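PDB 3TSA: NDP-rhamnosyltransferase from Saccharopolyspora spinosa, which belongs to the glycosyltransferases of the GT-B fold, in which two Rossmann-like domains sit side by side across a cleft. Local coordinates for residues A[86-91]-A[145-150]; A[93-98]-A[123-128]; A[162-165]-A[171-174]. All coordinates share one frame; numbering follows the deposited sequence.

All three contacts lie in the N-terminal Rossmann-like domain. Helix 82-113 serves the first two: Trp-88 meets the loop 145-150 in interaction 1, and further along the helix Val-95 and Ala-96 meet residues 123-128 in interaction 2. These two, with centres 12 Å apart, touch where Thr-148 CG2 packs on Cys-123 SG at 3.7 Å. Interaction 3, at the end of helix 151-166, is joined to interaction 2 through Arg-128, whose NH2 is 2.8 Å from Pro-173 O. Interactions 1 and 3 stay apart, their nearest atoms about 10 Å from each other. The side chain of Pro-147 in interaction 1 lies about 12 Å from a bound magnesium ion.

Interaction 1: A[86-91]-A[145-150]; sequences QLWEQT and VDPTAG
Trp-88 reaches out from helix 82-113 and sets the far end of its six-membered ring against Pro-147. The two side chains cross at about a right angle. Pro-147 CG does most of the touching, 3.5 Å from Trp-88 CH2 and 3.6 Å from Trp-88 CZ2, while CB follows at 3.8 Å from CZ2. With chi1 at -73° the indole swings away from its own carbonyl carbon and projects toward the loop. Pro-147 O lies 4.1 Å above the centre of one face of the ring, on the same side of the plane as CG. Thr-148 CG2 comes in obliquely, again from that side, and ends 4.2 Å from Trp-88 CZ3. At the polar end of the indole, NE1 donates a hydrogen bond to Phe-76 O, which helps fix the ring's rotation.

The loop that receives the ring is shaped by an Asx turn. Asp-146 OD1 takes two bonds: Thr-148 OG1 arrives at the syn lone pair at 2.7 Å, and Thr-148 N comes from the anti side at 3.0 Å, 32° out of the carboxylate plane. Two residues beyond the turn, Gly-150 is the N-cap of helix 151-166, whose Pro-151 and Phe-152 also touch Trp-88.

The chemistry divides cleanly. Between helix and loop there is van der Waals packing of the proline ring and the threonine methyl on the indole, with one carbonyl oxygen over its face, while the Asp-146 carboxylate, bonded to Thr-148 through OD1 and in a salt bridge to Arg-142 through OD2, ties the turn together beside Pro-147.

Interaction 2: A[93-98]-A[123-128]; sequences SNVAQS and CALIGR
In the Rossmann-like N-terminal domain, strand 117-121 runs into a tight turn and then helix 125-133, the start of the beta-alpha-beta unit that returns as strand 138-141. The contact packs this turn and the first residues of the helix against the long helix 82-113, which precedes the strand. Val-95 is the main probe from the long helix. Its CG1, anti to the backbone N (chi1 -179°), points into the turn and comes 3.2 Å from Cys-123 O. The same methyl lies 3.8 Å from Leu-125 N and 3.9 Å from Leu-125 CG, and so it covers the turn and the base of the leucine side chain together.

Leu-125 answers from the other side. Its CD1 passes Val-95, 4.0 Å from CG1, and lies 4.1 Å from Ala-96 N. Ala-96 CB is 4.4 Å from that same methyl, a looser touch. The closest pair of CA atoms is that of Ala-96 and Leu-125, 6.4 Å apart. Helix 151-166 adds a third wall, with Ala-156 and Leu-160 on Leu-125 and Leu-159 on Ala-96.

The turn itself is an inverse gamma turn centred on Ala-124. Cys-123 O accepts its weak closing bond from Leu-125 N and is also touched by the Val-95 methyl. Further backbone bonds run from Cys-123 N to Asp-121 OD1 and from Gly-127 N to Ala-124 O. Between helix and turn the contact is apolar and buried, so shape fit and probably the exclusion of water account for it, with Val-95 CG1 lying over the oxygen and nitrogen that close the turn.

Interaction 3: A[162-165]-A[171-174]; sequences PVCR and GLPT
The carbonyl oxygen of Pro-173 accepts a hydrogen bond from Arg-128 NH2, and the same proline packs on Cys-164, its CD 4.2 Å from Cys-164 SG. One residue earlier, Leu-172 N is held by Asp-161 OD1, on the last turn but one of helix 151-166. These two bonds tie residues 172 and 173 to helices 151-166 and 125-133.

Cys-164 is the side chain that lies between the helix and the returning chain. Its CB is pressed on the carbonyl of Gly-171, 3.3 Å from O and 3.4 Å from C. Beyond it SG, placed beside its own backbone N by a chi1 of -78°, runs along the next peptide and reaches 3.8 Å from Leu-172 CA. The sulfur also meets Leu-172 CD1 at 4.1 Å, at the end of a side chain that turns in among His-157 and Leu-160 of the same helix.

In the Rossmann-like domain this is the return from helix 151-166 to strand 177-180, with the chain folding back along the helix it has just left. The nearest CA atoms are those of Cys-164 and Gly-171, 5.0 Å apart. Gly-171 is fully extended, with phi 158° and psi -170°, a backbone shape with positive phi that suits a residue without a side chain.

Arg-165 works on the outer side. Its CG lies 3.9 Å from Gly-171 N, while the chain bends at chi3 and brings the guanidinium back over its own helix, with Pro-162 N under one face, near its rim. Pro-162 marks a kink, its N having no bond to the preceding turn. Across the loop, Arg-128 and Val-129 of helix 125-133 close over Leu-172.

Interaction 1: A[86-91]-A[145-150]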
loop_
_atom_site.group_PDB
_atom_site.type_symbol
_atom_site.label_atom_id
_atom_site.label_comp_id
_atom_site.label_asym_id
_atom_site.label_seq_id
_atom_site.Cartn_x
_atom_site.Cartn_y
_atom_site.Cartn_z
ATOM N N GLN A 86 7.389 37.353 3.375
ATOM C CA GLN A 86 7.470 37.261 1.893
ATOM C C GLN A 86 7.627 35.836 1.392
ATOM O O GLN A 86 7.055 35.457 0.367
ATOM C CB GLN A 86 8.711 37.997 1.381
ATOM C CG GLN A 86 8.547 39.499 1.176
ATOM C CD GLN A 86 9.777 40.072 0.419
ATOM O OE1 GLN A 86 9.721 41.129 -0.208
ATOM N NE2 GLN A 86 10.886 39.352 0.490
ATOM N N LEU A 87 8.444 35.030 2.086
ATOM C CA LEU A 87 8.616 33.645 1.646
ATOM C C LEU A 87 7.311 32.925 1.702
ATOM O O LEU A 87 7.001 32.220 0.747
ATOM C CB LEU A 87 9.599 32.870 2.507
ATOM C CG LEU A 87 11.109 33.103 2.328
ATOM C CD1 LEU A 87 11.761 32.328 3.508
ATOM C CD2 LEU A 87 11.680 32.633 1.001
ATOM N N TRP A 88 6.601 33.040 2.840
ATOM C CA TRP A 88 5.340 32.296 3.005
ATOM C C TRP A 88 4.267 32.900 2.087
ATOM O O TRP A 88 3.487 32.152 1.510
ATOM C CB TRP A 88 4.900 32.256 4.456
ATOM C CG TRP A 88 5.775 31.312 5.238
ATOM C CD1 TRP A 88 6.842 31.616 6.044
ATOM C CD2 TRP A 88 5.616 29.899 5.273
ATOM N NE1 TRP A 88 7.371 30.441 6.569
ATOM C CE2 TRP A 88 6.636 29.375 6.114
ATOM C CE3 TRP A 88 4.721 29.020 4.649
ATOM C CZ2 TRP A 88 6.776 27.978 6.332
ATOM C CZ3 TRP A 88 4.815 27.682 4.885
ATOM C CH2 TRP A 88 5.804 27.153 5.745
ATOM N N GLU A 89 4.278 34.215 1.889
ATOM C CA GLU A 89 3.303 34.824 0.925
ATOM C C GLU A 89 3.554 34.364 -0.526
ATOM O O GLU A 89 2.582 34.083 -1.295
ATOM C CB GLU A 89 3.246 36.369 1.081
ATOM C CG GLU A 89 2.640 36.791 2.451
ATOM C CD GLU A 89 2.719 38.288 2.698
ATOM O OE1 GLU A 89 3.645 38.955 2.167
ATOM O OE2 GLU A 89 1.859 38.781 3.430
ATOM N N GLN A 90 4.836 34.229 -0.911
ATOM C CA GLN A 90 5.176 33.785 -2.285
ATOM C C GLN A 90 4.775 32.310 -2.481
ATOM O O GLN A 90 4.236 31.905 -3.542
ATOM C CB GLN A 90 6.662 34.089 -2.590
ATOM C CG GLN A 90 7.468 33.143 -3.547
ATOM C CD GLN A 90 8.996 32.916 -3.045
ATOM O OE1 GLN A 90 9.668 33.842 -2.501
ATOM N NE2 GLN A 90 9.506 31.682 -3.220
ATOM N N THR A 91 4.981 31.487 -1.439
ATOM C CA THR A 91 4.488 30.130 -1.482
ATOM C C THR A 91 2.997 30.076 -1.767
ATOM O O THR A 91 2.570 29.322 -2.677
ATOM C CB THR A 91 4.783 29.358 -0.148
ATOM O OG1 THR A 91 6.194 29.390 0.025
ATOM C CG2 THR A 91 4.372 27.899 -0.299
ATOM N N VAL A 145 4.456 19.709 11.584
ATOM C CA VAL A 145 4.417 21.106 12.081
ATOM C C VAL A 145 3.823 21.974 10.962
ATOM O O VAL A 145 4.147 21.776 9.765
ATOM C CB VAL A 145 5.822 21.582 12.484
ATOM C CG1 VAL A 145 5.781 23.062 12.868
ATOM C CG2 VAL A 145 6.313 20.759 13.678
ATOM N N ASP A 146 2.874 22.821 11.326
ATOM C CA ASP A 146 2.067 23.573 10.298
ATOM C C ASP A 146 2.316 25.050 10.567
ATOM O O ASP A 146 1.718 25.610 11.482
ATOM C CB ASP A 146 0.567 23.224 10.495
ATOM C CG ASP A 146 -0.350 23.987 9.506
ATOM O OD1 ASP A 146 0.149 24.847 8.715
ATOM O OD2 ASP A 146 -1.549 23.705 9.497
ATOM N N PRO A 147 3.200 25.721 9.750
ATOM C CA PRO A 147 3.464 27.157 9.945
ATOM C C PRO A 147 2.672 28.013 8.972
ATOM O O PRO A 147 3.125 29.091 8.596
ATOM C CB PRO A 147 4.960 27.289 9.619
ATOM C CG PRO A 147 5.392 26.036 9.077
ATOM C CD PRO A 147 4.186 25.096 8.858
ATOM N N THR A 148 1.502 27.527 8.561
ATOM C CA THR A 148 0.750 28.263 7.520
ATOM C C THR A 148 -0.120 29.379 7.985
ATOM O O THR A 148 -0.564 30.157 7.153
ATOM C CB THR A 148 -0.041 27.317 6.559
ATOM O OG1 THR A 148 -1.117 26.667 7.247
ATOM C CG2 THR A 148 0.913 26.369 5.860
ATOM N N ALA A 149 -0.380 29.474 9.286
ATOM C CA ALA A 149 -1.207 30.593 9.846
ATOM C C ALA A 149 -0.659 31.966 9.579
ATOM O O ALA A 149 -1.391 33.003 9.590
ATOM C CB ALA A 149 -1.428 30.460 11.306
ATOM N N GLY A 150 0.564 32.249 9.339
ATOM C CA GLY A 150 0.204 33.822 9.192
ATOM C C GLY A 150 0.014 34.377 7.777
ATOM O O GLY A 150 -1.086 34.428 7.135
#

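Interaction 2: A[93-98]-A[123-128]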
loop_
_atom_site.group_PDB
_atom_site.type_symbol
_atom_site.label_atom_id
_atom_site.label_comp_id
_atom_site.label_asym_id
_atom_site.label_seq_id
_atom_site.Cartn_x
_atom_site.Cartn_y
_atom_site.Cartn_z
ATOM N N SER A 93 1.183 32.427 -3.042
ATOM C CA SER A 93 0.883 32.922 -4.371
ATOM C C SER A 93 1.078 31.847 -5.452
ATOM O O SER A 93 0.205 31.676 -6.327
ATOM C CB SER A 93 1.755 34.114 -4.665
ATOM O OG SER A 93 1.304 35.189 -3.899
ATOM N N ASN A 94 2.225 31.151 -5.385
ATOM C CA ASN A 94 2.483 30.034 -6.286
ATOM C C ASN A 94 1.404 29.024 -6.252
ATOM O O ASN A 94 0.947 28.625 -7.327
ATOM C CB ASN A 94 3.786 29.327 -5.973
ATOM C CG ASN A 94 4.958 30.253 -6.099
ATOM O OD1 ASN A 94 4.796 31.341 -6.622
ATOM N ND2 ASN A 94 6.131 29.844 -5.598
ATOM N N VAL A 95 1.035 28.552 -5.054
ATOM C CA VAL A 95 -0.010 27.566 -4.934
ATOM C C VAL A 95 -1.389 28.041 -5.410
ATOM O O VAL A 95 -2.148 27.267 -6.048
ATOM C CB VAL A 95 -0.070 26.929 -3.490
ATOM C CG1 VAL A 95 -1.125 25.922 -3.452
ATOM C CG2 VAL A 95 1.344 26.271 -3.140
ATOM N N ALA A 96 -1.723 29.304 -5.144
ATOM C CA ALA A 96 -3.006 29.845 -5.616
ATOM C C ALA A 96 -3.081 29.887 -7.150
ATOM O O ALA A 96 -4.124 29.557 -7.728
ATOM C CB ALA A 96 -3.291 31.262 -4.986
ATOM N N GLN A 97 -1.982 30.258 -7.802
ATOM C CA GLN A 97 -1.990 30.375 -9.258
ATOM C C GLN A 97 -2.086 28.992 -9.873
ATOM O O GLN A 97 -2.801 28.799 -10.852
ATOM C CB GLN A 97 -0.762 31.127 -9.777
ATOM C CG GLN A 97 -0.827 31.388 -11.303
ATOM C CD GLN A 97 -2.102 32.136 -11.693
ATOM O OE1 GLN A 97 -2.902 31.652 -12.525
ATOM N NE2 GLN A 97 -2.334 33.279 -11.041
ATOM N N SER A 98 -1.370 28.037 -9.277
ATOM C CA SER A 98 -1.538 26.613 -9.672
ATOM C C SER A 98 -2.930 26.111 -9.568
ATOM O O SER A 98 -3.352 25.386 -10.479
ATOM C CB SER A 98 -0.673 25.699 -8.802
ATOM O OG SER A 98 0.602 26.040 -9.250
ATOM N N CYS A 123 -1.592 22.651 2.605
ATOM C CA CYS A 123 -1.149 23.629 1.598
ATOM C C CYS A 123 -1.726 23.470 0.186
ATOM O O CYS A 123 -1.553 24.376 -0.642
ATOM C CB CYS A 123 0.318 23.532 1.445
ATOM S SG CYS A 123 1.191 24.138 2.955
ATOM N N ALA A 124 -2.459 22.380 -0.087
ATOM C CA ALA A 124 -2.975 22.198 -1.438
ATOM C C ALA A 124 -4.286 22.967 -1.598
ATOM O O ALA A 124 -5.386 22.416 -1.504
ATOM C CB ALA A 124 -3.131 20.700 -1.748
ATOM N N LEU A 125 -4.161 24.294 -1.794
ATOM C CA LEU A 125 -5.291 25.158 -1.861
ATOM C C LEU A 125 -6.314 24.780 -2.894
ATOM O O LEU A 125 -7.483 25.053 -2.663
ATOM C CB LEU A 125 -4.845 26.612 -2.095
ATOM C CG LEU A 125 -3.884 27.169 -1.023
ATOM C CD1 LEU A 125 -3.365 28.548 -1.477
ATOM C CD2 LEU A 125 -4.674 27.194 0.252
ATOM N N ILE A 126 -5.894 24.176 -4.008
ATOM C CA ILE A 126 -6.888 23.672 -4.972
ATOM C C ILE A 126 -7.968 22.816 -4.315
ATOM O O ILE A 126 -9.154 22.893 -4.692
ATOM C CB ILE A 126 -6.211 22.888 -6.112
ATOM C CG1 ILE A 126 -7.284 22.333 -7.101
ATOM C CG2 ILE A 126 -5.435 21.704 -5.572
ATOM C CD1 ILE A 126 -8.125 23.381 -7.743
ATOM N N GLY A 127 -7.595 21.928 -3.370
ATOM C CA GLY A 127 -8.641 21.112 -2.736
ATOM C C GLY A 127 -9.735 21.871 -1.989
ATOM O O GLY A 127 -10.910 21.505 -1.976
ATOM N N ARG A 128 -9.342 22.965 -1.368
ATOM C CA ARG A 128 -10.280 23.843 -0.713
ATOM C C ARG A 128 -11.207 24.591 -1.732
ATOM O O ARG A 128 -12.427 24.714 -1.481
ATOM C CB ARG A 128 -9.566 24.836 0.181
ATOM C CG ARG A 128 -8.861 24.123 1.350
ATOM C CD ARG A 128 -8.086 25.108 2.208
ATOM N NE ARG A 128 -9.050 25.920 2.937
ATOM C CZ ARG A 128 -8.717 26.948 3.724
ATOM N NH1 ARG A 128 -7.435 27.265 3.897
ATOM N NH2 ARG A 128 -9.687 27.648 4.361
#

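Interaction 3: A[162-165]-A[171-174]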
loop_
_atom_site.group_PDB
_atom_site.type_symbol
_atom_site.label_atom_id
_atom_site.label_comp_id
_atom_site.label_asym_id
_atom_site.label_seq_id
_atom_site.Cartn_x
_atom_site.Cartn_y
_atom_site.Cartn_z
ATOM N N PRO A 162 -11.883 35.993 -3.633
ATOM C CA PRO A 162 -12.562 36.543 -4.848
ATOM C C PRO A 162 -13.038 35.492 -5.810
ATOM O O PRO A 162 -14.196 35.532 -6.266
ATOM C CB PRO A 162 -11.455 37.373 -5.545
ATOM C CG PRO A 162 -10.568 37.844 -4.398
ATOM C CD PRO A 162 -10.534 36.592 -3.470
ATOM N N VAL A 163 -12.177 34.532 -6.118
ATOM C CA VAL A 163 -12.569 33.438 -6.907
ATOM C C VAL A 163 -13.805 32.745 -6.340
ATOM O O VAL A 163 -14.750 32.470 -7.047
ATOM C CB VAL A 163 -11.432 32.424 -6.965
ATOM C CG1 VAL A 163 -11.888 31.289 -7.780
ATOM C CG2 VAL A 163 -10.128 33.224 -7.475
ATOM N N CYS A 164 -13.760 32.432 -5.047
ATOM C CA CYS A 164 -14.821 31.695 -4.427
ATOM C C CYS A 164 -16.084 32.583 -4.385
ATOM O O CYS A 164 -17.167 32.065 -4.533
ATOM C CB CYS A 164 -14.422 31.346 -2.984
ATOM S SG CYS A 164 -13.246 29.927 -3.044
ATOM N N ARG A 165 -15.875 33.901 -4.209
ATOM C CA ARG A 165 -17.014 34.849 -4.252
ATOM C C ARG A 165 -17.669 34.912 -5.625
ATOM O O ARG A 165 -18.928 34.920 -5.729
ATOM C CB ARG A 165 -16.640 36.216 -3.670
ATOM C CG ARG A 165 -16.380 36.129 -2.116
ATOM C CD ARG A 165 -16.369 37.505 -1.471
ATOM N NE ARG A 165 -15.011 37.895 -1.077
ATOM C CZ ARG A 165 -14.240 38.752 -1.748
ATOM N NH1 ARG A 165 -14.647 39.351 -2.867
ATOM N NH2 ARG A 165 -13.049 39.004 -1.290
ATOM N N GLY A 171 -16.181 33.141 0.453
ATOM C CA GLY A 171 -14.726 33.210 0.286
ATOM C C GLY A 171 -14.262 31.741 0.340
ATOM O O GLY A 171 -15.079 30.804 0.234
ATOM N N LEU A 172 -12.954 31.563 0.422
ATOM C CA LEU A 172 -12.340 30.237 0.585
ATOM C C LEU A 172 -12.923 29.583 1.855
ATOM O O LEU A 172 -12.797 30.168 2.951
ATOM C CB LEU A 172 -10.842 30.448 0.748
ATOM C CG LEU A 172 -10.019 29.178 0.654
ATOM C CD1 LEU A 172 -10.112 28.548 -0.748
ATOM C CD2 LEU A 172 -8.586 29.671 0.866
ATOM N N PRO A 173 -13.609 28.446 1.723
ATOM C CA PRO A 173 -14.376 27.959 2.899
ATOM C C PRO A 173 -13.462 27.481 4.045
ATOM O O PRO A 173 -12.350 27.006 3.784
ATOM C CB PRO A 173 -15.134 26.736 2.365
ATOM C CG PRO A 173 -15.163 26.911 0.842
ATOM C CD PRO A 173 -13.992 27.766 0.458
ATOM N N THR A 174 -13.985 27.543 5.270
ATOM C CA THR A 174 -13.380 26.820 6.400
ATOM C C THR A 174 -13.526 25.300 6.164
ATOM O O THR A 174 -14.591 24.803 5.774
ATOM C CB THR A 174 -13.950 27.306 7.799
ATOM O OG1 THR A 174 -13.649 28.695 7.940
ATOM C CG2 THR A 174 -13.219 26.641 8.961
#